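SUMO-1 cysteine protease S273R (African swine fever virus pig/Kenya/KEN-50/1950, PDB 6LJ9) is a cysteine protease that probably matures the viral pp220 and pp62 polyproteins into core-shell proteins and dampens host innate immune signalling. Local coordinates at residues H225-T230 / I257-M262; T85-N90 / T165-V170; P149-G154 / D175-C180; D128-Y133 / L208-H213. All coordinates share one frame; numbering follows the deposited sequence.

Contact 1. Residues H225-T230 / I257-M262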
loop_
_atom_site.group_PDB
_atom_site.type_symbol
_atom_site.label_atom_id
_atom_site.label_comp_id
_atom_site.label_asym_id
_atom_site.label_seq_id
_atom_site.Cartn_x
_atom_site.Cartn_y
_atom_site.Cartn_z
ATOM N N HIS B 225 18.331 -11.733 -20.009
ATOM C CA HIS B 225 16.971 -12.236 -20.169
ATOM C C HIS B 225 16.492 -12.111 -21.609
ATOM O O HIS B 225 15.885 -13.042 -22.152
ATOM C CB HIS B 225 16.020 -11.485 -19.235
ATOM C CG HIS B 225 16.332 -11.654 -17.782
ATOM N ND1 HIS B 225 15.969 -12.778 -17.071
ATOM C CD2 HIS B 225 16.959 -10.838 -16.902
ATOM C CE1 HIS B 225 16.365 -12.650 -15.818
ATOM N NE2 HIS B 225 16.970 -11.482 -15.688
ATOM N N GLN B 226 16.756 -10.973 -22.243
ATOM C CA GLN B 226 16.157 -10.637 -23.528
ATOM C C GLN B 226 16.992 -11.204 -24.670
ATOM O O GLN B 226 18.195 -10.931 -24.765
ATOM C CB GLN B 226 16.020 -9.123 -23.667
ATOM C CG GLN B 226 15.500 -8.658 -25.016
ATOM C CD GLN B 226 15.291 -7.160 -25.063
ATOM O OE1 GLN B 226 15.276 -6.494 -24.028
ATOM N NE2 GLN B 226 15.133 -6.619 -26.266
ATOM N N ARG B 227 16.351 -11.992 -25.533
ATOM C CA ARG B 227 16.953 -12.446 -26.777
ATOM C C ARG B 227 16.346 -11.781 -28.003
ATOM O O ARG B 227 16.915 -11.897 -29.094
ATOM C CB ARG B 227 16.825 -13.971 -26.912
ATOM C CG ARG B 227 17.624 -14.751 -25.882
ATOM C CD ARG B 227 17.390 -16.246 -26.017
ATOM N NE ARG B 227 17.937 -16.987 -24.885
ATOM C CZ ARG B 227 17.730 -18.282 -24.669
ATOM N NH1 ARG B 227 16.981 -18.984 -25.509
ATOM N NH2 ARG B 227 18.268 -18.874 -23.611
ATOM N N SER B 228 15.215 -11.097 -27.853
ATOM C CA SER B 228 14.599 -10.366 -28.945
ATOM C C SER B 228 15.195 -8.962 -29.029
ATOM O O SER B 228 16.027 -8.557 -28.212
ATOM C CB SER B 228 13.081 -10.314 -28.761
ATOM O OG SER B 228 12.725 -9.597 -27.592
ATOM N N GLN B 229 14.769 -8.206 -30.039
ATOM C CA GLN B 229 15.206 -6.830 -30.226
ATOM C C GLN B 229 14.107 -5.827 -29.912
ATOM O O GLN B 229 14.240 -4.648 -30.256
ATOM C CB GLN B 229 15.699 -6.620 -31.660
ATOM C CG GLN B 229 16.848 -7.519 -32.076
ATOM C CD GLN B 229 17.218 -7.340 -33.536
ATOM O OE1 GLN B 229 16.467 -6.745 -34.310
ATOM N NE2 GLN B 229 18.382 -7.852 -33.921
ATOM N N THR B 230 13.024 -6.262 -29.266
ATOM C CA THR B 230 11.818 -5.448 -29.163
ATOM C C THR B 230 11.245 -5.308 -27.761
ATOM O O THR B 230 10.479 -4.364 -27.530
ATOM C CB THR B 230 10.712 -6.018 -30.061
ATOM O OG1 THR B 230 10.401 -7.355 -29.649
ATOM C CG2 THR B 230 11.145 -6.039 -31.510
ATOM N N ILE B 257 13.806 -14.756 -17.442
ATOM C CA ILE B 257 12.455 -14.359 -17.816
ATOM C C ILE B 257 12.426 -14.201 -19.331
ATOM O O ILE B 257 13.191 -13.405 -19.893
ATOM C CB ILE B 257 12.029 -13.065 -17.107
ATOM C CG1 ILE B 257 12.058 -13.263 -15.590
ATOM C CG2 ILE B 257 10.645 -12.641 -17.557
ATOM C CD1 ILE B 257 11.656 -12.040 -14.803
ATOM N N THR B 258 11.548 -14.955 -19.986
ATOM C CA THR B 258 11.569 -15.085 -21.434
ATOM C C THR B 258 10.892 -13.897 -22.114
ATOM O O THR B 258 10.086 -13.175 -21.520
ATOM C CB THR B 258 10.881 -16.381 -21.863
ATOM O OG1 THR B 258 9.478 -16.294 -21.585
ATOM C CG2 THR B 258 11.461 -17.567 -21.106
ATOM N N ASP B 259 11.240 -13.703 -23.392
ATOM C CA ASP B 259 10.573 -12.689 -24.201
ATOM C C ASP B 259 9.113 -13.047 -24.447
ATOM O O ASP B 259 8.276 -12.153 -24.622
ATOM C CB ASP B 259 11.303 -12.507 -25.533
ATOM C CG ASP B 259 12.751 -12.087 -25.357
ATOM O OD1 ASP B 259 13.599 -12.961 -25.076
ATOM O OD2 ASP B 259 13.045 -10.882 -25.508
ATOM N N GLU B 260 8.792 -14.343 -24.470
ATOM C CA GLU B 260 7.403 -14.764 -24.623
ATOM C C GLU B 260 6.547 -14.276 -23.462
ATOM O O GLU B 260 5.433 -13.780 -23.667
ATOM C CB GLU B 260 7.328 -16.283 -24.741
ATOM C CG GLU B 260 5.919 -16.835 -24.833
ATOM C CD GLU B 260 5.881 -18.345 -24.711
ATOM O OE1 GLU B 260 6.893 -18.929 -24.267
ATOM O OE2 GLU B 260 4.844 -18.948 -25.057
ATOM N N GLU B 261 7.052 -14.413 -22.235
ATOM C CA GLU B 261 6.323 -13.913 -21.074
ATOM C C GLU B 261 6.170 -12.398 -21.115
ATOM O O GLU B 261 5.154 -11.865 -20.654
ATOM C CB GLU B 261 7.033 -14.339 -19.789
ATOM C CG GLU B 261 6.250 -15.315 -18.930
ATOM C CD GLU B 261 7.081 -15.875 -17.794
ATOM O OE1 GLU B 261 8.219 -16.321 -18.055
ATOM O OE2 GLU B 261 6.602 -15.860 -16.639
HETATM N N MSE B 262 7.153 -11.692 -21.661
HETATM C CA MSE B 262 7.094 -10.237 -21.728
HETATM C C MSE B 262 6.192 -9.763 -22.858
HETATM O O MSE B 262 5.584 -8.696 -22.769
HETATM C CB MSE B 262 8.494 -9.652 -21.891
HETATM C CG MSE B 262 9.427 -9.960 -20.734
HETATM SE SE MSE B 262 8.870 -9.132 -19.058
HETATM C CE MSE B 262 7.774 -10.570 -18.317
#
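With chi1 of Asp259 at -59° its CG lies opposite the carbonyl carbon, and with chi1 of Ser228 at 64° OG is tucked between the backbone N and C, bringing Ser228 OG beside Asp259 OD2. Asp259 then reads the loop through two backbone amides. Arg227 N gives Asp259 OD1 a nearly straight bond (3.0 Å, 174°) on its syn lone pair, and Ser228 N approaches Asp259 OD2 at 3.2 Å from above the carboxylate plane. Ser228 OG also donates to Asp259 OD2, though the modelled 2.5 Å is doubtfully short.

This is a helix start put to use. Thr258 is the N-cap of helix 259-269, its OG1 accepting from Glu261 N, while Asp259 in the first turn holds the loop that leads to Cys232, the inferred nucleophile. Gln226, predicted to bind substrate, sits in that loop; its extended chain crosses Asp259 at about a right angle, Gln226 CG lying 3.3 Å from Asp259 OD2. Its amide is fixed at both ends, NE2 by Ser228 O and OE1 by Ser188. At the other end, Ile257 N donates to His225 ND1 (3.0 Å) near the edge of the imidazole, whose NE2 is bonded to Phe252 O.

Contact 2. Residues T85-N90 / T165-V170; sequences TGLLTN and TGKHWV
Leu88 O is gripped from both faces of its carbonyl plane. Trp169 NE1 donates to Leu88 O over 2.9 Å, with a bent N-H...O angle of 133°, while Lys167 NZ comes to the same oxygen from the opposite face at 3.2 Å. Neither donor is on a lone pair; each stands roughly 40° out of the plane, so two side chains share one acceptor without colliding. The carbonyl lies near the edge of the indole, a little tilted from the ring plane.

The two donors reach the oxygen by different routes. Trp169 has CG opposite its carbonyl carbon, which brings the NE1 edge and the CZ2-CH2 side to 85-90. In Lys167, CG opposite the backbone N (chi1 168°) and the extended next step lay Lys167 CD 3.5 Å from Leu88 O; the bend at chi3 then turns NZ onto the oxygen. Leu87 CD1 packs against Lys167 CD at 4.2 Å. Farther along, the six-membered part of the indole runs obliquely past the backbone of the next residues, Trp169 CZ2 lying 3.9 Å from Thr89 C and Trp169 CH2 4.0 Å from Asn90 N.

His168, inferred to be an active-site residue, points away from 85-90; its NE2 is hydrogen-bonded to Asn187 OD1 and its side chain touches Cys232. The contact thus ties the histidine's chain to the approach of helix 90-103, for which Thr89 is the N-cap. Trp169 opens strand 169-175 and is packed among Val156 and Asn158 of strand 152-158, Cys232 and Ser236 of helix 232-244, and Ile93 of helix 90-103.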
loop_
_atom_site.group_PDB
_atom_site.type_symbol
_atom_site.label_atom_id
_atom_site.label_comp_id
_atom_site.label_asym_id
_atom_site.label_seq_id
_atom_site.Cartn_x
_atom_site.Cartn_y
_atom_site.Cartn_z
ATOM N N THR B 85 4.733 -6.224 -31.566
ATOM C CA THR B 85 6.032 -6.121 -30.918
ATOM C C THR B 85 6.670 -4.746 -31.107
ATOM O O THR B 85 7.878 -4.592 -30.896
ATOM C CB THR B 85 6.951 -7.236 -31.426
ATOM O OG1 THR B 85 8.020 -7.449 -30.496
ATOM C CG2 THR B 85 7.524 -6.898 -32.788
ATOM N N GLY B 86 5.875 -3.743 -31.481
ATOM C CA GLY B 86 6.417 -2.412 -31.676
ATOM C C GLY B 86 7.064 -1.872 -30.415
ATOM O O GLY B 86 6.679 -2.213 -29.294
ATOM N N LEU B 87 8.061 -1.013 -30.609
ATOM C CA LEU B 87 8.830 -0.496 -29.489
ATOM C C LEU B 87 8.017 0.513 -28.688
ATOM O O LEU B 87 7.213 1.277 -29.232
ATOM C CB LEU B 87 10.121 0.162 -29.976
ATOM C CG LEU B 87 11.054 -0.683 -30.846
ATOM C CD1 LEU B 87 12.425 -0.033 -30.945
ATOM C CD2 LEU B 87 11.167 -2.096 -30.305
ATOM N N LEU B 88 8.247 0.512 -27.380
ATOM C CA LEU B 88 7.586 1.445 -26.482
ATOM C C LEU B 88 8.195 2.834 -26.607
ATOM O O LEU B 88 9.411 2.986 -26.760
ATOM C CB LEU B 88 7.696 0.953 -25.036
ATOM C CG LEU B 88 6.485 0.228 -24.454
ATOM C CD1 LEU B 88 5.986 -0.856 -25.396
ATOM C CD2 LEU B 88 6.823 -0.362 -23.094
ATOM N N THR B 89 7.341 3.848 -26.546
ATOM C CA THR B 89 7.774 5.236 -26.546
ATOM C C THR B 89 7.762 5.783 -25.122
ATOM O O THR B 89 7.300 5.136 -24.181
ATOM C CB THR B 89 6.879 6.085 -27.457
ATOM O OG1 THR B 89 5.545 6.108 -26.932
ATOM C CG2 THR B 89 6.850 5.506 -28.864
ATOM N N ASN B 90 8.295 6.999 -24.972
ATOM C CA ASN B 90 8.270 7.654 -23.670
ATOM C C ASN B 90 6.846 7.949 -23.219
ATOM O O ASN B 90 6.580 8.026 -22.014
ATOM C CB ASN B 90 9.093 8.943 -23.712
ATOM C CG ASN B 90 8.970 9.671 -25.038
ATOM O OD1 ASN B 90 8.153 9.310 -25.885
ATOM N ND2 ASN B 90 9.785 10.703 -25.223
ATOM N N THR B 165 23.167 0.463 -30.466
ATOM C CA THR B 165 22.382 0.333 -31.690
ATOM C C THR B 165 21.232 1.330 -31.732
ATOM O O THR B 165 20.872 1.821 -32.809
ATOM C CB THR B 165 21.849 -1.092 -31.830
ATOM O OG1 THR B 165 21.191 -1.481 -30.620
ATOM C CG2 THR B 165 22.987 -2.058 -32.121
ATOM N N GLY B 166 20.648 1.646 -30.580
ATOM C CA GLY B 166 19.563 2.607 -30.535
ATOM C C GLY B 166 18.789 2.603 -29.234
ATOM O O GLY B 166 19.376 2.539 -28.150
ATOM N N LYS B 167 17.464 2.672 -29.337
ATOM C CA LYS B 167 16.609 2.724 -28.159
ATOM C C LYS B 167 16.691 1.422 -27.373
ATOM O O LYS B 167 16.447 0.340 -27.916
ATOM C CB LYS B 167 15.167 3.002 -28.578
ATOM C CG LYS B 167 14.146 2.795 -27.472
ATOM C CD LYS B 167 12.729 2.953 -27.998
ATOM C CE LYS B 167 12.489 4.356 -28.528
ATOM N NZ LYS B 167 11.095 4.531 -29.022
ATOM N N HIS B 168 17.034 1.529 -26.090
ATOM C CA HIS B 168 17.075 0.380 -25.191
ATOM C C HIS B 168 16.605 0.843 -23.821
ATOM O O HIS B 168 17.290 1.631 -23.160
ATOM C CB HIS B 168 18.477 -0.225 -25.113
ATOM C CG HIS B 168 18.541 -1.498 -24.328
ATOM N ND1 HIS B 168 18.214 -2.722 -24.870
ATOM C CD2 HIS B 168 18.885 -1.735 -23.040
ATOM C CE1 HIS B 168 18.359 -3.661 -23.951
ATOM N NE2 HIS B 168 18.764 -3.088 -22.831
ATOM N N TRP B 169 15.442 0.358 -23.396
ATOM C CA TRP B 169 14.877 0.759 -22.117
ATOM C C TRP B 169 15.447 -0.085 -20.986
ATOM O O TRP B 169 15.566 -1.309 -21.101
ATOM C CB TRP B 169 13.355 0.629 -22.137
ATOM C CG TRP B 169 12.682 1.473 -23.175
ATOM C CD1 TRP B 169 12.161 1.053 -24.364
ATOM C CD2 TRP B 169 12.453 2.886 -23.114
ATOM N NE1 TRP B 169 11.622 2.116 -25.045
ATOM C CE2 TRP B 169 11.789 3.254 -24.300
ATOM C CE3 TRP B 169 12.746 3.875 -22.171
ATOM C CZ2 TRP B 169 11.413 4.569 -24.569
ATOM C CZ3 TRP B 169 12.371 5.179 -22.439
ATOM C CH2 TRP B 169 11.713 5.515 -23.628
ATOM N N VAL B 170 15.805 0.580 -19.888
ATOM C CA VAL B 170 16.196 -0.083 -18.653
ATOM C C VAL B 170 15.408 0.549 -17.513
ATOM O O VAL B 170 14.926 1.680 -17.611
ATOM C CB VAL B 170 17.714 0.006 -18.380
ATOM C CG1 VAL B 170 18.500 -0.660 -19.501
ATOM C CG2 VAL B 170 18.137 1.451 -18.212
#

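Contact 3. Residues P149-G154 / D175-C180; sequences PCNTFG and DMRGDC
Met176 and Asn151 form the tight part of this contact. Met176 N donates to Asn151 O over 2.7 Å, and the selenomethionine chain of Met176 then folds back over the peptide it has just bonded. CG stands opposite the carbonyl carbon and the chain bends at its last torsion (chi3 -72°), which puts Met176 CE 3.5 Å from Asn151 C and 3.6 Å from Cys150 O. From the other end, Asn151 CB lies 3.5 Å from Met176 O, so each residue is clasped by the other. Arg177 CG also packs against the Asn151 side chain, the two crossing at about a right angle.

The setting is the end of an antiparallel strand pair, 152-158 with 169-175, in which Thr152 and Asp175 make a non-hydrogen-bonded pair. Just beyond it the chain leaves the sheet through an Asx turn. Asp175 OD1 accepts from Arg177 N and, from the opposite face of the carboxylate, from Arg177 NE at 2.7 Å. NH2 takes OD2, completing a side-on, two-nitrogen salt bridge; the carboxylate lies at the guanidinium's edge, but the nitrogens meet its oxygens from above the carboxylate plane. Arg243 of the same chain makes a further salt bridge to Asp175 OD2. Thr152 CG2 rests over one guanidinium face, 3.5 Å from Arg177 NE, while its hydroxyl is bonded to Lys106 O.

Arg177, partly exposed, marks the more open side; beyond it the chain leaves 149-154 and is buried against the second subunit. Asp179 OD2 is hydrogen-bonded to Tyr249 OH of the second subunit, Cys180 packs on its counterpart there, and Gly178 of that subunit lies against Asp175 and Arg177.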
loop_
_atom_site.group_PDB
_atom_site.type_symbol
_atom_site.label_atom_id
_atom_site.label_comp_id
_atom_site.label_asym_id
_atom_site.label_seq_id
_atom_site.Cartn_x
_atom_site.Cartn_y
_atom_site.Cartn_z
ATOM N N PRO B 149 3.767 10.877 0.770
ATOM C CA PRO B 149 4.930 10.068 1.162
ATOM C C PRO B 149 4.984 8.772 0.367
ATOM O O PRO B 149 4.016 8.012 0.320
ATOM C CB PRO B 149 4.695 9.810 2.655
ATOM C CG PRO B 149 3.218 9.939 2.828
ATOM C CD PRO B 149 2.785 11.002 1.859
ATOM N N CYS B 150 6.133 8.527 -0.259
ATOM C CA CYS B 150 6.353 7.355 -1.095
ATOM C C CYS B 150 7.577 6.601 -0.597
ATOM O O CYS B 150 8.629 7.207 -0.361
ATOM C CB CYS B 150 6.540 7.756 -2.561
ATOM S SG CYS B 150 5.148 8.657 -3.280
ATOM N N ASN B 151 7.436 5.285 -0.435
ATOM C CA ASN B 151 8.548 4.413 -0.074
ATOM C C ASN B 151 9.009 3.548 -1.243
ATOM O O ASN B 151 9.796 2.618 -1.043
ATOM C CB ASN B 151 8.179 3.536 1.128
ATOM C CG ASN B 151 6.882 2.771 0.928
ATOM O OD1 ASN B 151 6.372 2.658 -0.185
ATOM N ND2 ASN B 151 6.345 2.234 2.019
ATOM N N THR B 152 8.532 3.829 -2.454
ATOM C CA THR B 152 9.025 3.184 -3.662
ATOM C C THR B 152 9.171 4.227 -4.759
ATOM O O THR B 152 8.377 5.166 -4.856
ATOM C CB THR B 152 8.105 2.049 -4.147
ATOM O OG1 THR B 152 6.743 2.497 -4.153
ATOM C CG2 THR B 152 8.233 0.827 -3.253
ATOM N N PHE B 153 10.200 4.049 -5.583
ATOM C CA PHE B 153 10.513 4.957 -6.676
ATOM C C PHE B 153 10.768 4.143 -7.935
ATOM O O PHE B 153 11.475 3.132 -7.894
ATOM C CB PHE B 153 11.736 5.825 -6.336
ATOM C CG PHE B 153 12.144 6.767 -7.434
ATOM C CD1 PHE B 153 13.083 6.385 -8.381
ATOM C CD2 PHE B 153 11.605 8.039 -7.510
ATOM C CE1 PHE B 153 13.463 7.250 -9.389
ATOM C CE2 PHE B 153 11.984 8.909 -8.516
ATOM C CZ PHE B 153 12.914 8.514 -9.456
ATOM N N GLY B 154 10.190 4.582 -9.049
ATOM C CA GLY B 154 10.324 3.849 -10.292
ATOM C C GLY B 154 10.544 4.733 -11.500
ATOM O O GLY B 154 9.926 5.794 -11.624
ATOM N N ASP B 175 13.649 0.765 -3.555
ATOM C CA ASP B 175 12.761 0.118 -2.599
ATOM C C ASP B 175 13.112 0.621 -1.203
ATOM O O ASP B 175 14.182 0.306 -0.673
ATOM C CB ASP B 175 12.883 -1.401 -2.692
ATOM C CG ASP B 175 11.820 -2.126 -1.889
ATOM O OD1 ASP B 175 10.982 -1.456 -1.250
ATOM O OD2 ASP B 175 11.821 -3.375 -1.900
HETATM N N MSE B 176 12.214 1.405 -0.617
HETATM C CA MSE B 176 12.417 1.950 0.721
HETATM C C MSE B 176 11.374 1.405 1.693
HETATM O O MSE B 176 10.996 2.073 2.655
HETATM C CB MSE B 176 12.364 3.479 0.687
HETATM C CG MSE B 176 13.437 4.117 -0.181
HETATM SE SE MSE B 176 13.106 6.007 -0.535
HETATM C CE MSE B 176 11.611 5.824 -1.772
ATOM N N ARG B 177 10.912 0.181 1.429
ATOM C CA ARG B 177 9.914 -0.470 2.269
ATOM C C ARG B 177 10.534 -1.356 3.341
ATOM O O ARG B 177 10.009 -1.436 4.455
ATOM C CB ARG B 177 8.963 -1.308 1.407
ATOM C CG ARG B 177 8.111 -0.508 0.435
ATOM C CD ARG B 177 7.436 -1.422 -0.574
ATOM N NE ARG B 177 8.414 -2.146 -1.382
ATOM C CZ ARG B 177 8.105 -2.913 -2.421
ATOM N NH1 ARG B 177 6.839 -3.058 -2.785
ATOM N NH2 ARG B 177 9.061 -3.535 -3.099
ATOM N N GLY B 178 11.641 -2.029 3.034
ATOM C CA GLY B 178 12.210 -3.010 3.930
ATOM C C GLY B 178 13.253 -2.432 4.867
ATOM O O GLY B 178 13.527 -1.230 4.890
ATOM N N ASP B 179 13.851 -3.329 5.653
ATOM C CA ASP B 179 14.866 -2.905 6.606
ATOM C C ASP B 179 16.174 -2.549 5.918
ATOM O O ASP B 179 16.967 -1.784 6.480
ATOM C CB ASP B 179 15.101 -3.991 7.659
ATOM C CG ASP B 179 15.771 -3.452 8.917
ATOM O OD1 ASP B 179 15.326 -2.404 9.432
ATOM O OD2 ASP B 179 16.738 -4.080 9.396
ATOM N N CYS B 180 16.410 -3.077 4.719
ATOM C CA CYS B 180 17.552 -2.715 3.887
ATOM C C CYS B 180 17.016 -2.109 2.598
ATOM O O CYS B 180 16.463 -2.823 1.754
ATOM C CB CYS B 180 18.430 -3.928 3.592
ATOM S SG CYS B 180 19.540 -3.705 2.187
#

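Contact 4. Residues D128-Y133 / L208-H213; sequences DMVKVY and LLKIHH
Val130 and Leu208 bring the two backbones nearest, CA to CA 6.1 Å, where the first turn of helix 129-134 faces the end of helix 195-208 and the residues after it. Val130 is in the middle of the interface. Val130 CG1, opposite the backbone N, lies 3.9 Å from Ile211 CG2, the two side chains sliding past each other in opposite directions. The other branch, Val130 CG2, touches the aliphatic part of Lys210 at CE (4.1 Å), which crosses it nearly perpendicularly.

On one flank Met129 CG is 3.7 Å from Leu208 CD2; the selenomethionine then bends at both later torsions, its side chain also touching Trp200 and Val204 of helix 195-208. On the other flank Ile211 holds CG1 between its N and carbonyl carbon (chi1 65°) and is extended beyond, so that Ile211 CD1 reaches the Tyr133 ring obliquely, 3.9 Å from Tyr133 CD2.

The arrangement is a helix N-terminus packed against a helix end and the loop after it, and only apolar contacts join the two segments. Within the segments, Asp128 OD1 caps helix 129-134 by accepting from Val130 N at 3.2 Å, and Ile211 N bonds to Leu208 O; Met129 N is hydrogen-bonded outside them, to Gln207 OE1. Lys210 NZ lies 5.3 Å from Asp128 OD1, too far for a salt bridge, although the opposite charges may attract at a distance.

Behind this patch stands Trp181 of strand 181-186, on which Leu208 and Ile211 pack; its ring meets that of Tyr133 and is stacked with His212. Tyr133 also touches Asn246 of the second subunit.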
loop_
_atom_site.group_PDB
_atom_site.type_symbol
_atom_site.label_atom_id
_atom_site.label_comp_id
_atom_site.label_asym_id
_atom_site.label_seq_id
_atom_site.Cartn_x
_atom_site.Cartn_y
_atom_site.Cartn_z
ATOM N N ASP B 128 14.694 14.676 -5.020
ATOM C CA ASP B 128 15.383 14.418 -3.761
ATOM C C ASP B 128 14.692 13.231 -3.107
ATOM O O ASP B 128 13.543 13.343 -2.665
ATOM C CB ASP B 128 15.361 15.653 -2.860
ATOM C CG ASP B 128 16.315 15.544 -1.680
ATOM O OD1 ASP B 128 16.568 14.416 -1.210
ATOM O OD2 ASP B 128 16.812 16.594 -1.220
HETATM N N MSE B 129 15.386 12.098 -3.051
HETATM C CA MSE B 129 14.793 10.846 -2.588
HETATM C C MSE B 129 14.315 10.937 -1.143
HETATM O O MSE B 129 13.364 10.261 -0.754
HETATM C CB MSE B 129 15.790 9.696 -2.741
HETATM C CG MSE B 129 15.136 8.340 -2.949
HETATM SE SE MSE B 129 13.929 8.334 -4.482
HETATM C CE MSE B 129 15.191 8.885 -5.863
ATOM N N VAL B 130 14.980 11.779 -0.348
ATOM C CA VAL B 130 14.520 12.023 1.016
ATOM C C VAL B 130 13.201 12.784 1.002
ATOM O O VAL B 130 12.267 12.450 1.741
ATOM C CB VAL B 130 15.596 12.771 1.822
ATOM C CG1 VAL B 130 15.065 13.141 3.199
ATOM C CG2 VAL B 130 16.847 11.922 1.942
ATOM N N LYS B 131 13.103 13.822 0.167
ATOM C CA LYS B 131 11.840 14.542 0.040
ATOM C C LYS B 131 10.759 13.656 -0.569
ATOM O O LYS B 131 9.570 13.841 -0.285
ATOM C CB LYS B 131 12.031 15.808 -0.798
ATOM C CG LYS B 131 13.079 16.775 -0.260
ATOM C CD LYS B 131 13.279 17.957 -1.200
ATOM C CE LYS B 131 12.291 19.078 -0.928
ATOM N NZ LYS B 131 12.677 19.855 0.281
ATOM N N VAL B 132 11.151 12.689 -1.402
ATOM C CA VAL B 132 10.195 11.708 -1.912
ATOM C C VAL B 132 9.643 10.871 -0.767
ATOM O O VAL B 132 8.433 10.636 -0.667
ATOM C CB VAL B 132 10.852 10.825 -2.989
ATOM C CG1 VAL B 132 9.945 9.658 -3.351
ATOM C CG2 VAL B 132 11.173 11.646 -4.218
ATOM N N TYR B 133 10.528 10.413 0.121
ATOM C CA TYR B 133 10.097 9.598 1.250
ATOM C C TYR B 133 9.238 10.403 2.218
ATOM O O TYR B 133 8.271 9.878 2.783
ATOM C CB TYR B 133 11.317 9.016 1.963
ATOM C CG TYR B 133 10.989 7.997 3.027
ATOM C CD1 TYR B 133 10.865 6.649 2.711
ATOM C CD2 TYR B 133 10.809 8.378 4.350
ATOM C CE1 TYR B 133 10.567 5.714 3.682
ATOM C CE2 TYR B 133 10.510 7.451 5.326
ATOM C CZ TYR B 133 10.391 6.121 4.989
ATOM O OH TYR B 133 10.093 5.201 5.967
ATOM N N LEU B 208 19.754 8.822 1.066
ATOM C CA LEU B 208 18.971 7.889 1.870
ATOM C C LEU B 208 19.713 7.461 3.129
ATOM O O LEU B 208 19.077 7.088 4.122
ATOM C CB LEU B 208 18.590 6.670 1.032
ATOM C CG LEU B 208 17.592 6.952 -0.092
ATOM C CD1 LEU B 208 17.270 5.682 -0.861
ATOM C CD2 LEU B 208 16.326 7.581 0.471
ATOM N N LEU B 209 21.047 7.509 3.117
ATOM C CA LEU B 209 21.814 7.202 4.319
ATOM C C LEU B 209 21.625 8.238 5.418
ATOM O O LEU B 209 22.083 8.009 6.544
ATOM C CB LEU B 209 23.301 7.076 3.981
ATOM C CG LEU B 209 23.769 5.719 3.450
ATOM C CD1 LEU B 209 25.235 5.777 3.054
ATOM C CD2 LEU B 209 23.534 4.632 4.488
ATOM N N LYS B 210 20.974 9.366 5.121
ATOM C CA LYS B 210 20.677 10.370 6.136
ATOM C C LYS B 210 19.424 10.039 6.938
ATOM O O LYS B 210 19.271 10.542 8.057
ATOM C CB LYS B 210 20.524 11.751 5.484
ATOM C CG LYS B 210 21.771 12.262 4.763
ATOM C CD LYS B 210 21.535 13.653 4.195
ATOM C CE LYS B 210 20.428 13.630 3.140
ATOM N NZ LYS B 210 19.948 14.981 2.768
ATOM N N ILE B 211 18.530 9.208 6.402
ATOM C CA ILE B 211 17.300 8.831 7.088
ATOM C C ILE B 211 17.185 7.331 7.308
ATOM O O ILE B 211 16.207 6.882 7.913
ATOM C CB ILE B 211 16.054 9.353 6.342
ATOM C CG1 ILE B 211 15.928 8.676 4.978
ATOM C CG2 ILE B 211 16.120 10.863 6.178
ATOM C CD1 ILE B 211 14.673 9.061 4.229
ATOM N N HIS B 212 18.146 6.540 6.833
ATOM C CA HIS B 212 18.131 5.101 7.051
ATOM C C HIS B 212 19.563 4.605 7.184
ATOM O O HIS B 212 20.511 5.255 6.739
ATOM C CB HIS B 212 17.408 4.357 5.920
ATOM C CG HIS B 212 17.040 2.946 6.264
ATOM N ND1 HIS B 212 16.243 2.626 7.342
ATOM C CD2 HIS B 212 17.360 1.770 5.672
ATOM C CE1 HIS B 212 16.087 1.316 7.399
ATOM N NE2 HIS B 212 16.754 0.773 6.397
ATOM N N HIS B 213 19.705 3.430 7.796
ATOM C CA HIS B 213 21.015 2.903 8.148
ATOM C C HIS B 213 21.569 1.906 7.138
ATOM O O HIS B 213 22.790 1.733 7.074
ATOM C CB HIS B 213 20.954 2.244 9.531
ATOM C CG HIS B 213 19.850 1.243 9.679
ATOM N ND1 HIS B 213 19.900 -0.008 9.102
ATOM C CD2 HIS B 213 18.669 1.307 10.338
ATOM C CE1 HIS B 213 18.797 -0.672 9.401
ATOM N NE2 HIS B 213 18.034 0.104 10.149
#

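How the contacts relate
Contact 3 is the buried member of the set; the other three are only partly buried. Contacts 1 and 2 belong to the active-site end and meet directly, through Thr230 with Thr85 and through Leu87. Both use side chains to hold backbone groups, but with reversed polarity: a carboxylate collects amides in contact 1, an indole and an amine collect a carbonyl in contact 2. Contacts 2 and 3 reach the same sheet, contact 2 at the start of strand 169-175, contact 3 at its end and at the start of strand 152-158. Contacts 3 and 4 adjoin, probably hydrogen-bonded by Cys150 with Val132 and Asp179 with His212, and both touch the second subunit; contact 3 combines a strand-end backbone bond with an internal salt bridge, whereas contact 4 is hydrocarbon.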